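Local coordinates for protein ammonium transporter (Kuenenia stuttgartiensis, PDB 6EU6) that probably senses ammonium at the membrane as the transporter-like domain of a histidine kinase and passes the signal on across it, at residues A107-I110 with L111-A114; E117-F121 with I122-A126; K191-P194 with D195-N199; H204-P207 with L208-G212; L254-I257 with Y258-K262. All blocks are in the same frame, centred on the assembly; numbering follows the deposited sequence.

Contact 1: A107-I110 with L111-A114; sequences AATI and LTGA
The carbonyl oxygen of Thr109 is gripped twice: Thr112 N donates to Thr109 O at 3.1 Å, arriving from above the carbonyl plane (57° out of it), and a bound ammonium ion, probably drawn from the crystallisation liquor, also bonds to this oxygen. The same ion reaches the hydroxyl of Thr112. With OG1 set between the backbone N and the carbonyl carbon (chi1 65°), that hydroxyl is hydrogen-bonded to Glu31 and passes 3.1 Å from Thr109 O. Thr109 OG1 bonds to Asp50 and lies 4.1 Å from Thr112 OG1. The two threonines thus set hydroxyls beside two acidic side chains in a buried place. Backbone bonds here reach only three residues back and are mostly weak, as in Leu111 N to Ala108 O at 3.4 Å; the helix is kinked at Leu111 and Thr112. Leu111 lays CB 3.4 Å from Ala108 O and sends its bulky apolar branches to Phe177 and Ala181 of helix 167-185, whereas Ala108 is small enough to pack against helix 121-144. Such a cluster of carbonyl, hydroxyls and carboxylates in a probable ammonium sensor is consistent with a place that accepts a small cation.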
# COMPACT_ATOMS: atom_id res chain seq x y z
N ALA A 107 -17.41 -4.91 6.31
CA ALA A 107 -18.38 -5.63 7.16
C ALA A 107 -18.51 -7.07 6.72
O ALA A 107 -18.49 -7.98 7.50
CB ALA A 107 -19.73 -4.93 7.09
N ALA A 108 -18.50 -7.28 5.42
CA ALA A 108 -18.78 -8.61 4.95
C ALA A 108 -17.60 -9.55 5.03
O ALA A 108 -17.76 -10.77 5.16
CB ALA A 108 -19.24 -8.48 3.50
N THR A 109 -16.38 -9.01 4.91
CA THR A 109 -15.22 -9.85 4.81
C THR A 109 -14.79 -10.41 6.17
O THR A 109 -14.04 -11.41 6.22
CB THR A 109 -14.05 -9.16 4.09
OG1 THR A 109 -13.12 -10.15 3.71
CG2 THR A 109 -13.32 -8.19 4.96
N ILE A 110 -15.25 -9.77 7.24
CA ILE A 110 -15.03 -10.28 8.59
C ILE A 110 -15.39 -11.79 8.68
O ILE A 110 -14.68 -12.61 9.30
CB ILE A 110 -15.88 -9.48 9.61
CG1 ILE A 110 -15.28 -8.07 9.69
CG2 ILE A 110 -15.85 -10.12 11.01
CD1 ILE A 110 -16.16 -6.96 10.27
N LEU A 111 -16.51 -12.16 8.05
CA LEU A 111 -16.97 -13.54 8.03
C LEU A 111 -15.87 -14.52 7.73
O LEU A 111 -15.80 -15.56 8.35
CB LEU A 111 -18.03 -13.66 6.90
CG LEU A 111 -18.60 -15.06 6.65
CD1 LEU A 111 -19.31 -15.63 7.90
CD2 LEU A 111 -19.58 -15.01 5.52
N THR A 112 -15.12 -14.31 6.65
CA THR A 112 -14.27 -15.39 6.14
C THR A 112 -13.28 -15.92 7.16
O THR A 112 -13.02 -17.13 7.23
CB THR A 112 -13.50 -15.04 4.87
OG1 THR A 112 -12.58 -13.99 5.16
CG2 THR A 112 -14.46 -14.62 3.79
N GLY A 113 -12.73 -15.06 7.98
CA GLY A 113 -11.74 -15.54 8.92
C GLY A 113 -12.33 -16.34 10.06
O GLY A 113 -11.66 -17.19 10.63
N ALA A 114 -13.56 -16.04 10.42
CA ALA A 114 -14.23 -16.75 11.52
C ALA A 114 -14.58 -18.19 11.13
O ALA A 114 -14.48 -19.12 11.94
CB ALA A 114 -15.44 -16.00 11.92

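Contact 2: E117-F121 with I122-A126. With LMT (dodecyl-beta-D-maltoside), chain E.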
# COMPACT_ATOMS: atom_id res chain seq x y z
N GLU A 117 -11.00 -22.60 7.11
CA GLU A 117 -10.37 -23.93 7.35
C GLU A 117 -11.33 -25.12 7.33
O GLU A 117 -10.87 -26.22 7.07
CB GLU A 117 -9.47 -23.99 8.64
CG GLU A 117 -8.58 -22.75 8.81
CD GLU A 117 -7.18 -23.09 9.24
OE1 GLU A 117 -6.23 -23.03 8.43
OE2 GLU A 117 -7.02 -23.43 10.40
N ARG A 118 -12.63 -24.90 7.51
CA ARG A 118 -13.56 -26.03 7.55
C ARG A 118 -14.94 -25.76 6.99
O ARG A 118 -15.70 -26.69 6.78
CB ARG A 118 -13.63 -26.62 8.95
CG ARG A 118 -14.56 -25.89 9.94
CD ARG A 118 -14.04 -24.52 10.35
NE ARG A 118 -14.74 -23.99 11.53
CZ ARG A 118 -14.58 -22.81 12.09
NH1 ARG A 118 -13.65 -21.98 11.63
NH2 ARG A 118 -15.32 -22.45 13.12
N SER A 119 -15.27 -24.51 6.72
CA SER A 119 -16.45 -24.22 6.00
C SER A 119 -16.20 -24.46 4.52
O SER A 119 -15.04 -24.34 4.02
CB SER A 119 -16.92 -22.81 6.27
OG SER A 119 -16.04 -21.84 5.77
N GLY A 120 -17.29 -24.76 3.80
CA GLY A 120 -17.23 -24.85 2.34
C GLY A 120 -17.43 -23.53 1.69
O GLY A 120 -17.85 -22.52 2.34
N PHE A 121 -17.15 -23.50 0.39
CA PHE A 121 -17.29 -22.27 -0.42
C PHE A 121 -18.68 -21.60 -0.39
O PHE A 121 -18.81 -20.40 -0.20
CB PHE A 121 -16.91 -22.57 -1.83
CG PHE A 121 -16.71 -21.35 -2.65
CD1 PHE A 121 -15.70 -20.46 -2.34
CD2 PHE A 121 -17.51 -21.09 -3.76
CE1 PHE A 121 -15.49 -19.32 -3.12
CE2 PHE A 121 -17.31 -19.96 -4.52
CZ PHE A 121 -16.28 -19.08 -4.21
N ILE A 122 -19.72 -22.37 -0.53
CA ILE A 122 -21.05 -21.79 -0.67
C ILE A 122 -21.49 -20.99 0.56
O ILE A 122 -22.05 -19.89 0.44
CB ILE A 122 -22.11 -22.89 -1.03
CG1 ILE A 122 -21.88 -23.44 -2.47
CG2 ILE A 122 -23.52 -22.35 -0.86
CD1 ILE A 122 -21.68 -22.39 -3.53
N PRO A 123 -21.30 -21.54 1.75
CA PRO A 123 -21.61 -20.72 2.95
C PRO A 123 -20.88 -19.36 2.96
O PRO A 123 -21.41 -18.36 3.46
CB PRO A 123 -21.13 -21.63 4.12
CG PRO A 123 -21.14 -23.02 3.56
CD PRO A 123 -20.98 -22.95 2.08
N ASN A 124 -19.67 -19.30 2.42
CA ASN A 124 -18.96 -18.05 2.37
C ASN A 124 -19.61 -17.08 1.39
O ASN A 124 -20.00 -15.97 1.76
CB ASN A 124 -17.52 -18.28 2.01
CG ASN A 124 -16.71 -18.77 3.19
OD1 ASN A 124 -16.14 -17.99 3.92
ND2 ASN A 124 -16.72 -20.07 3.43
N ILE A 125 -19.73 -17.47 0.13
CA ILE A 125 -20.26 -16.57 -0.85
C ILE A 125 -21.74 -16.22 -0.56
O ILE A 125 -22.15 -15.06 -0.74
CB ILE A 125 -20.11 -17.05 -2.27
CG1 ILE A 125 -20.80 -18.39 -2.46
CG2 ILE A 125 -18.65 -17.21 -2.58
CD1 ILE A 125 -20.79 -18.80 -3.92
N ALA A 126 -22.52 -17.18 -0.10
CA ALA A 126 -23.93 -16.87 0.16
C ALA A 126 -24.03 -15.98 1.41
O ALA A 126 -24.88 -15.11 1.51
CB ALA A 126 -24.70 -18.16 0.38
C1B LMT E . -17.71 -28.54 0.22
C2B LMT E . -16.85 -29.84 0.16
C3B LMT E . -17.72 -31.04 -0.19
C4B LMT E . -18.76 -31.09 0.89
C5B LMT E . -19.64 -29.87 0.88
C6B LMT E . -20.76 -30.06 1.92
O1B LMT E . -18.27 -28.28 -1.06
O2B LMT E . -15.83 -29.78 -0.84
O3B LMT E . -17.05 -32.31 -0.19
O4' LMT E . -19.57 -32.26 0.72
O5B LMT E . -18.82 -28.69 1.11
O6B LMT E . -20.38 -30.90 3.06
C1' LMT E . -18.24 -25.59 -4.17
C2' LMT E . -16.98 -25.94 -3.48
C3' LMT E . -17.10 -27.17 -2.70
C4' LMT E . -18.11 -27.00 -1.66
C5' LMT E . -19.41 -26.48 -2.31
C6' LMT E . -20.43 -26.13 -1.24
O1' LMT E . -18.05 -24.43 -4.95
O2' LMT E . -15.98 -26.23 -4.43
O3' LMT E . -15.90 -27.50 -2.03
O5' LMT E . -19.20 -25.36 -3.16
O6' LMT E . -19.93 -25.32 -0.16
C1 LMT E . -19.25 -24.04 -5.67
C2 LMT E . -18.93 -22.89 -6.64
C3 LMT E . -20.17 -22.27 -7.28
C4 LMT E . -19.83 -21.12 -8.26
C5 LMT E . -20.27 -19.74 -7.78
C6 LMT E . -20.91 -18.80 -8.79
C7 LMT E . -20.87 -17.35 -8.27
C8 LMT E . -22.22 -16.63 -8.24
C9 LMT E . -22.17 -15.18 -7.69
C10 LMT E . -23.45 -14.33 -8.01
C11 LMT E . -24.00 -13.36 -6.92
C12 LMT E . -23.91 -11.84 -7.16
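Phe121 lays one face of its ring under the CG2 methyl of Ile125, one helical turn on. The methyl stands 3.8 Å from the ring centroid, offset toward the rim, and comes nearest at Phe121 CZ, 3.4 Å from Ile125 CG2: a CH-pi contact in which the two side chains cross at about a right angle. Phe121 CG lies opposite the backbone N (chi1 -166°), which swings the ring forward over the helix, where both side chains also meet Val49 of helix 40-67. The backbone supports this, since Ile125 N donates to Phe121 O nearly straight (166°).

Asn124 binds back to the loop before the helix. Its ND2 gives two bonds, to Ser119 OG at 3.0 Å and to Gly120 O at 2.9 Å, both acceptors close to the plane of the amide. Ser119 OG has its stronger partner in Ile115 O, so the serine bridges the end of one helix to the start of the next. A leucine here would take away the amide, and is likely to leave Gly120 O and Ser119 OG without this donor and hold the loop less firmly against the first turn. Pro123, which has no N-H to offer, suits that turn and sets CD 3.2 Å from Gly120 O. Ile122 N donates to O6' of the maltoside at 3.0 Å. Polar bonds thus tie down the loop side, whereas Phe121 and Ile122 border a surface that accepts detergent and, presumably, lipid.

Contact 3: K191-P194 with D195-N199. With ZDM (nonyl 4-O-alpha-D-glucopyranosyl-beta-D-glucopyranoside), chain D.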
# COMPACT_ATOMS: atom_id res chain seq x y z
N LYS A 191 -9.58 -28.94 17.05
CA LYS A 191 -9.39 -27.75 17.88
C LYS A 191 -9.41 -28.11 19.38
O LYS A 191 -8.62 -27.56 20.18
CB LYS A 191 -10.50 -26.72 17.57
CG LYS A 191 -10.52 -25.50 18.50
CD LYS A 191 -9.19 -24.74 18.45
CE LYS A 191 -9.20 -23.61 19.47
NZ LYS A 191 -7.93 -22.84 19.44
N TYR A 192 -10.41 -28.91 19.76
CA TYR A 192 -10.60 -29.19 21.19
C TYR A 192 -10.28 -30.62 21.52
O TYR A 192 -10.61 -31.49 20.76
CB TYR A 192 -12.03 -28.91 21.57
CG TYR A 192 -12.38 -27.45 21.35
CD1 TYR A 192 -11.73 -26.46 22.09
CD2 TYR A 192 -13.29 -27.05 20.38
CE1 TYR A 192 -12.01 -25.09 21.89
CE2 TYR A 192 -13.61 -25.68 20.19
CZ TYR A 192 -12.95 -24.70 20.98
OH TYR A 192 -13.18 -23.34 20.88
N ASN A 193 -9.62 -30.87 22.64
CA ASN A 193 -9.36 -32.26 23.02
C ASN A 193 -10.52 -32.90 23.83
O ASN A 193 -11.40 -32.20 24.31
CB ASN A 193 -8.08 -32.26 23.82
CG ASN A 193 -6.94 -31.69 23.02
OD1 ASN A 193 -6.75 -32.11 21.88
ND2 ASN A 193 -6.25 -30.74 23.55
N PRO A 194 -10.48 -34.23 24.03
CA PRO A 194 -11.53 -34.92 24.80
C PRO A 194 -11.65 -34.39 26.22
O PRO A 194 -12.77 -34.43 26.78
CB PRO A 194 -11.05 -36.36 24.79
CG PRO A 194 -10.18 -36.46 23.56
CD PRO A 194 -9.42 -35.17 23.61
N ASP A 195 -10.58 -33.83 26.80
CA ASP A 195 -10.73 -33.15 28.11
C ASP A 195 -11.20 -31.72 28.05
O ASP A 195 -11.28 -31.02 29.07
CB ASP A 195 -9.44 -33.20 28.91
CG ASP A 195 -8.33 -32.36 28.29
OD1 ASP A 195 -8.51 -31.90 27.15
OD2 ASP A 195 -7.28 -32.18 28.92
N GLY A 196 -11.59 -31.26 26.87
CA GLY A 196 -12.01 -29.86 26.77
C GLY A 196 -10.93 -28.82 26.58
O GLY A 196 -11.24 -27.67 26.27
N SER A 197 -9.66 -29.21 26.65
CA SER A 197 -8.54 -28.25 26.43
C SER A 197 -8.45 -27.86 24.95
O SER A 197 -8.95 -28.60 24.07
CB SER A 197 -7.24 -28.83 26.87
OG SER A 197 -6.93 -30.00 26.14
N SER A 198 -7.85 -26.71 24.71
CA SER A 198 -7.79 -26.07 23.38
C SER A 198 -6.43 -26.27 22.80
O SER A 198 -5.48 -26.01 23.48
CB SER A 198 -8.02 -24.54 23.44
OG SER A 198 -9.38 -24.30 23.59
N ASN A 199 -6.36 -26.69 21.55
CA ASN A 199 -5.09 -26.68 20.86
C ASN A 199 -4.86 -25.40 20.07
O ASN A 199 -5.79 -24.85 19.52
CB ASN A 199 -5.07 -27.81 19.89
CG ASN A 199 -5.19 -29.13 20.56
OD1 ASN A 199 -4.54 -29.37 21.58
ND2 ASN A 199 -6.01 -29.98 20.00
C1 ZDM D . -21.25 -24.98 23.16
O1 ZDM D . -17.62 -29.31 21.65
C2 ZDM D . -20.31 -26.15 23.52
O2 ZDM D . -14.90 -30.02 24.09
C3 ZDM D . -19.47 -26.86 22.41
O3 ZDM D . -19.56 -29.39 24.89
C4 ZDM D . -19.63 -26.18 21.04
O4 ZDM D . -16.93 -29.58 25.78
C5 ZDM D . -18.60 -29.86 23.94
O5 ZDM D . -20.98 -25.83 20.87
C6 ZDM D . -21.59 -24.80 21.65
O6 ZDM D . -15.67 -29.98 19.80
C7 ZDM D . -17.20 -29.45 24.38
O7 ZDM D . -19.78 -28.27 22.31
C8 ZDM D . -16.21 -30.21 23.53
C9 ZDM D . -16.30 -29.68 22.09
C10 ZDM D . -18.70 -29.15 22.61
C11 ZDM D . -15.83 -30.68 21.05
O16 ZDM D . -21.39 -23.59 20.87
C18 ZDM D . -21.43 -22.25 21.37
C19 ZDM D . -22.74 -21.87 22.01
C22 ZDM D . -23.18 -20.45 21.67
C25 ZDM D . -23.15 -19.52 22.86
C28 ZDM D . -23.36 -18.04 22.49
C31 ZDM D . -24.82 -17.62 22.50
C34 ZDM D . -24.99 -16.14 22.75
O49 ZDM D . -20.80 -23.83 23.90
O55 ZDM D . -21.16 -27.09 24.15
C57 ZDM D . -19.27 -27.11 19.87
O61 ZDM D . -17.88 -27.44 19.95
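Asn193 and Asn199 hold the tight part of this hairpin, their amides meeting from opposite directions with planes 60° apart. Each gives an N-H and accepts one: Asn193 ND2 donates to Asn199 OD1 and Asn199 ND2 to Asn193 OD1, both at 2.9 Å. Asn193 ND2 also reaches Ser197 OG at 2.8 Å, almost straight (174°) and in its amide plane. Beside them Asn199 N bonds to Lys191 O at 2.8 Å. Bent at its second torsion (chi2 59°), the Lys191 chain brings NZ to 2.9 Å from Asn199 O and into a salt bridge with Glu311. Tyr192 is buried too, its OH bonded to Glu311 O and one ring face covered by Lys191 CG.

Asn193 N to Ser197 O and Gly196 N to Asn193 O close a type I turn with a G1 beta bulge, a classic hairpin loop; at the positive phi of Gly196 a CB would jam against the preceding carbonyl. Asp195 adds an Asx turn, OD1 accepting from Ser197 N and, on its syn lone pair, from Ser197 OG.

The tip is looser. Pro194 and Asp195 are exposed, proline supplying the fixed phi of the turn. The bound maltoside approaches loosely, its O6 3.8 Å from Tyr192 CD2 and its O2 3.9 Å from Gly196 CA.

Contact 4: H204-P207 with L208-G212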
# COMPACT_ATOMS: atom_id res chain seq x y z
N HIS A 204 0.53 -20.03 10.92
CA HIS A 204 1.77 -20.52 10.33
C HIS A 204 2.59 -19.42 9.58
O HIS A 204 3.60 -19.73 8.92
CB HIS A 204 1.44 -21.64 9.36
CG HIS A 204 0.98 -22.91 10.03
ND1 HIS A 204 0.79 -24.11 9.35
CD2 HIS A 204 0.65 -23.15 11.32
CE1 HIS A 204 0.34 -25.00 10.20
NE2 HIS A 204 0.21 -24.44 11.39
N ASN A 205 2.14 -18.16 9.60
CA ASN A 205 2.89 -17.15 8.91
C ASN A 205 2.67 -15.83 9.67
O ASN A 205 1.91 -14.98 9.27
CB ASN A 205 2.59 -17.14 7.43
CG ASN A 205 3.64 -16.36 6.63
OD1 ASN A 205 4.30 -15.46 7.13
ND2 ASN A 205 3.73 -16.64 5.37
N VAL A 206 3.35 -15.75 10.81
CA VAL A 206 3.38 -14.59 11.62
C VAL A 206 3.84 -13.35 10.87
O VAL A 206 3.20 -12.29 11.00
CB VAL A 206 4.12 -14.85 12.91
CG1 VAL A 206 4.30 -13.58 13.74
CG2 VAL A 206 3.31 -15.81 13.72
N PRO A 207 4.90 -13.47 10.04
CA PRO A 207 5.26 -12.27 9.26
C PRO A 207 4.13 -11.78 8.38
O PRO A 207 3.90 -10.57 8.27
CB PRO A 207 6.45 -12.76 8.39
CG PRO A 207 7.07 -13.87 9.18
CD PRO A 207 5.95 -14.52 9.96
N LEU A 208 3.38 -12.67 7.77
CA LEU A 208 2.33 -12.26 6.90
C LEU A 208 1.15 -11.61 7.71
O LEU A 208 0.59 -10.59 7.29
CB LEU A 208 1.84 -13.46 6.09
CG LEU A 208 0.89 -13.16 4.95
CD1 LEU A 208 1.52 -12.26 3.89
CD2 LEU A 208 0.50 -14.48 4.32
N ALA A 209 0.81 -12.19 8.85
CA ALA A 209 -0.15 -11.55 9.75
C ALA A 209 0.32 -10.15 10.21
O ALA A 209 -0.47 -9.29 10.43
CB ALA A 209 -0.40 -12.40 10.96
N THR A 210 1.61 -9.95 10.40
CA THR A 210 2.19 -8.68 10.81
C THR A 210 1.99 -7.69 9.67
O THR A 210 1.52 -6.54 9.89
CB THR A 210 3.69 -8.83 11.13
OG1 THR A 210 3.85 -9.80 12.16
CG2 THR A 210 4.25 -7.56 11.68
N LEU A 211 2.28 -8.13 8.45
CA LEU A 211 2.07 -7.24 7.31
C LEU A 211 0.55 -6.90 7.21
O LEU A 211 0.19 -5.74 6.94
CB LEU A 211 2.61 -7.82 6.01
CG LEU A 211 4.13 -8.08 5.95
CD1 LEU A 211 4.59 -8.61 4.58
CD2 LEU A 211 4.96 -6.88 6.33
N GLY A 212 -0.30 -7.89 7.49
CA GLY A 212 -1.74 -7.69 7.52
C GLY A 212 -2.16 -6.62 8.52
O GLY A 212 -2.90 -5.71 8.20
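Asn205 turns its side-chain oxygen onto the start of the helix. Its CG stands opposite the backbone N (chi1 -164°), which carries OD1 to 3.0 Å from Leu208 N; the donor comes from above the carbonyl plane, 50° out of it. The flat amide also rests on Leu208, with Asn205 OD1 3.3 Å from Leu208 CB. Its backbone works as well: Ala209 N gives Asn205 O a nearly linear bond of 3.0 Å, lying in the carbonyl plane. An alanine here would leave Leu208 N without its side-chain acceptor and is likely to let the first turn fray.

Val206 comes next, and its carbonyl oxygen takes two bonds, from Thr210 N at 2.9 Å and from Thr210 OG1 at 2.8 Å. The threonine hydroxyl lies opposite its own carbonyl carbon (chi1 -58°), bent back along the helix, so that a polar side chain is satisfied without a partner beyond its own turn. The apolar valine packs on Ala266 and on Ile41 of the second subunit.

Pro207, in the first turn, loses nothing by lacking an N-H, and its ring is placed against Ala40 of the second subunit. Pro207 O accepts from Leu211 N at 2.9 Å, and Leu211 CG rests 3.4 Å from that oxygen. Leu208 meets Leu211 of the third subunit. This is an asparagine N-cap, here opening helix 206-226 where the three subunits of the trimer meet.

Contact 5: L254-I257 with Y258-K262. With LMT (dodecyl-beta-D-maltoside), chain B.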
# COMPACT_ATOMS: atom_id res chain seq x y z
N LEU A 254 1.07 -5.89 25.41
CA LEU A 254 2.38 -6.40 25.69
C LEU A 254 2.50 -6.56 27.19
O LEU A 254 3.01 -7.57 27.64
CB LEU A 254 3.53 -5.50 25.23
CG LEU A 254 3.74 -5.41 23.71
CD1 LEU A 254 4.78 -4.31 23.46
CD2 LEU A 254 4.11 -6.82 23.20
N ILE A 255 2.02 -5.58 27.95
CA ILE A 255 2.18 -5.63 29.39
C ILE A 255 1.35 -6.75 30.01
O ILE A 255 1.90 -7.53 30.74
CB ILE A 255 1.92 -4.26 30.04
CG1 ILE A 255 3.00 -3.30 29.60
CG2 ILE A 255 1.88 -4.38 31.57
CD1 ILE A 255 2.56 -1.89 29.77
N PHE A 256 0.05 -6.81 29.71
CA PHE A 256 -0.91 -7.76 30.24
C PHE A 256 -0.56 -9.19 29.84
O PHE A 256 -0.71 -10.12 30.64
CB PHE A 256 -2.31 -7.41 29.72
CG PHE A 256 -3.41 -8.38 30.14
CD1 PHE A 256 -3.91 -8.36 31.43
CD2 PHE A 256 -3.96 -9.27 29.23
CE1 PHE A 256 -4.94 -9.22 31.81
CE2 PHE A 256 -4.97 -10.17 29.61
CZ PHE A 256 -5.47 -10.13 30.91
N ILE A 257 -0.15 -9.39 28.58
CA ILE A 257 0.19 -10.70 28.11
C ILE A 257 1.47 -11.22 28.79
O ILE A 257 1.52 -12.42 29.08
CB ILE A 257 0.35 -10.80 26.58
CG1 ILE A 257 -0.99 -10.54 25.86
CG2 ILE A 257 0.82 -12.19 26.18
CD1 ILE A 257 -0.81 -10.19 24.36
N TYR A 258 2.50 -10.36 29.00
CA TYR A 258 3.76 -10.72 29.71
C TYR A 258 3.42 -11.08 31.15
O TYR A 258 3.72 -12.18 31.62
CB TYR A 258 4.82 -9.59 29.68
CG TYR A 258 6.23 -10.02 30.11
CD1 TYR A 258 6.93 -11.02 29.43
CD2 TYR A 258 6.87 -9.42 31.22
CE1 TYR A 258 8.20 -11.42 29.83
CE2 TYR A 258 8.14 -9.82 31.62
CZ TYR A 258 8.80 -10.82 30.91
OH TYR A 258 10.06 -11.23 31.28
N ALA A 259 2.74 -10.17 31.82
CA ALA A 259 2.39 -10.39 33.21
C ALA A 259 1.62 -11.74 33.46
O ALA A 259 1.82 -12.37 34.47
CB ALA A 259 1.61 -9.19 33.74
N THR A 260 0.76 -12.16 32.52
CA THR A 260 -0.18 -13.26 32.73
C THR A 260 0.21 -14.57 32.03
O THR A 260 -0.32 -15.63 32.32
CB THR A 260 -1.57 -12.88 32.22
OG1 THR A 260 -1.50 -12.65 30.81
CG2 THR A 260 -2.10 -11.63 32.96
N ARG A 261 1.08 -14.48 31.08
CA ARG A 261 1.57 -15.66 30.37
C ARG A 261 3.08 -15.76 30.30
O ARG A 261 3.56 -16.70 29.66
CB ARG A 261 1.02 -15.71 28.94
CG ARG A 261 -0.48 -15.51 28.83
CD ARG A 261 -0.94 -15.56 27.39
NE ARG A 261 -2.26 -14.99 27.30
CZ ARG A 261 -2.96 -14.79 26.19
NH1 ARG A 261 -2.49 -15.14 25.00
NH2 ARG A 261 -4.14 -14.24 26.31
N LYS A 262 3.83 -14.83 30.91
CA LYS A 262 5.34 -14.85 30.90
C LYS A 262 6.06 -14.99 29.49
O LYS A 262 7.21 -15.41 29.38
CB LYS A 262 5.85 -15.88 31.95
CG LYS A 262 5.57 -15.51 33.42
CD LYS A 262 6.79 -15.76 34.33
CE LYS A 262 6.54 -15.41 35.80
NZ LYS A 262 7.71 -14.70 36.40
C1B LMT B . 17.31 -13.11 25.62
C2B LMT B . 17.51 -14.66 25.55
C3B LMT B . 17.97 -15.19 26.90
C4B LMT B . 19.25 -14.48 27.19
C5B LMT B . 19.03 -12.99 27.34
C6B LMT B . 20.36 -12.34 27.77
O1B LMT B . 16.29 -12.80 26.56
O2B LMT B . 16.29 -15.35 25.24
O3B LMT B . 18.26 -16.60 26.94
O4' LMT B . 19.83 -15.00 28.40
O5B LMT B . 18.49 -12.47 26.10
O6B LMT B . 21.56 -13.05 27.28
C1' LMT B . 12.54 -11.15 26.90
C2' LMT B . 12.86 -12.03 25.75
C3' LMT B . 14.07 -12.83 25.99
C4' LMT B . 15.22 -11.95 26.17
C5' LMT B . 14.87 -10.90 27.26
C6' LMT B . 15.98 -9.87 27.36
O1' LMT B . 11.35 -10.45 26.63
O2' LMT B . 11.85 -12.98 25.58
O3' LMT B . 14.38 -13.66 24.89
O5' LMT B . 13.62 -10.26 27.04
O6' LMT B . 16.42 -9.32 26.11
C1 LMT B . 10.96 -9.57 27.72
C2 LMT B . 9.57 -8.98 27.46
C3 LMT B . 9.17 -7.89 28.45
C4 LMT B . 7.76 -7.31 28.17
C5 LMT B . 7.77 -5.86 27.68
C6 LMT B . 6.73 -4.91 28.26
C7 LMT B . 6.58 -3.67 27.36
C8 LMT B . 6.76 -2.33 28.06
C9 LMT B . 6.63 -1.09 27.12
C10 LMT B . 6.43 0.27 27.89
C11 LMT B . 7.16 1.55 27.36
C12 LMT B . 6.31 2.68 26.76
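Tyr258 N donates to Leu254 O at 3.1 Å, the first of several backbone bonds four residues long. Ala259 N follows, bonding to Ile255 O at 3.0 Å in a nearly straight line, and Arg261 N bonds to Ile257 O with a more bent angle of 137°. The bond from Thr260 N to Phe256 O is weak, but the hydroxyl makes up for it: Thr260 OG1, between the backbone N and the carbonyl carbon (chi1 62°), reaches Phe256 O at 2.7 Å. Thr260 thus holds by its hydroxyl a carbonyl that its N-H grips only weakly.

The same torsion lays CG2 over one face of the Phe256 ring. It stands 4.1 Å from the centroid, offset toward the rim, in a CH-pi contact, while the ring packs on Ile304 and Ile305 of helix 289-312.

Aliphatic contacts follow. Arg261 stretches its chain past the isoleucine, Arg261 CD lying 4.0 Å from Ile257 CG2, and carries its charge on to a salt bridge with Glu265. Apolar Ile257 suits the buried side, against Ile304.

Detergent meets the exposed side. Tyr258 sets its ring flat under the alkyl chain of the maltoside, which places C3 3.7 Å above the ring centre, as an aromatic residue may do where protein meets lipid; the headgroup is held by the second subunit. Past Arg261 the chain leaves the helix through Lys262, a positive-phi residue directly after the last helical one, a common C-terminal helix ending, here closing helix 234-261.

How the contacts relate
The five contacts come one after another along the chain, all in the ammonium-transporter fold. Contacts 1 and 2 lie on consecutive helices, 93-114 and 121-144, and alone touch, Thr112 CG2 standing 3.8 Å from Asn124 OD1; their centres are about 11 Å apart. Contacts 4 and 5, on helices 206-226 and 234-261, have centres about 21 Å apart, and contact 3 lies in the loop between helices 167-185 and 206-226. Contact 1 lies deepest, about 8 Å from the chain centre. Contacts 2 and 5, about 36 Å apart between centres within one subunit, are brought together between subunits through a detergent: the maltoside beside Tyr258 is bonded to Ile122 N of the second subunit.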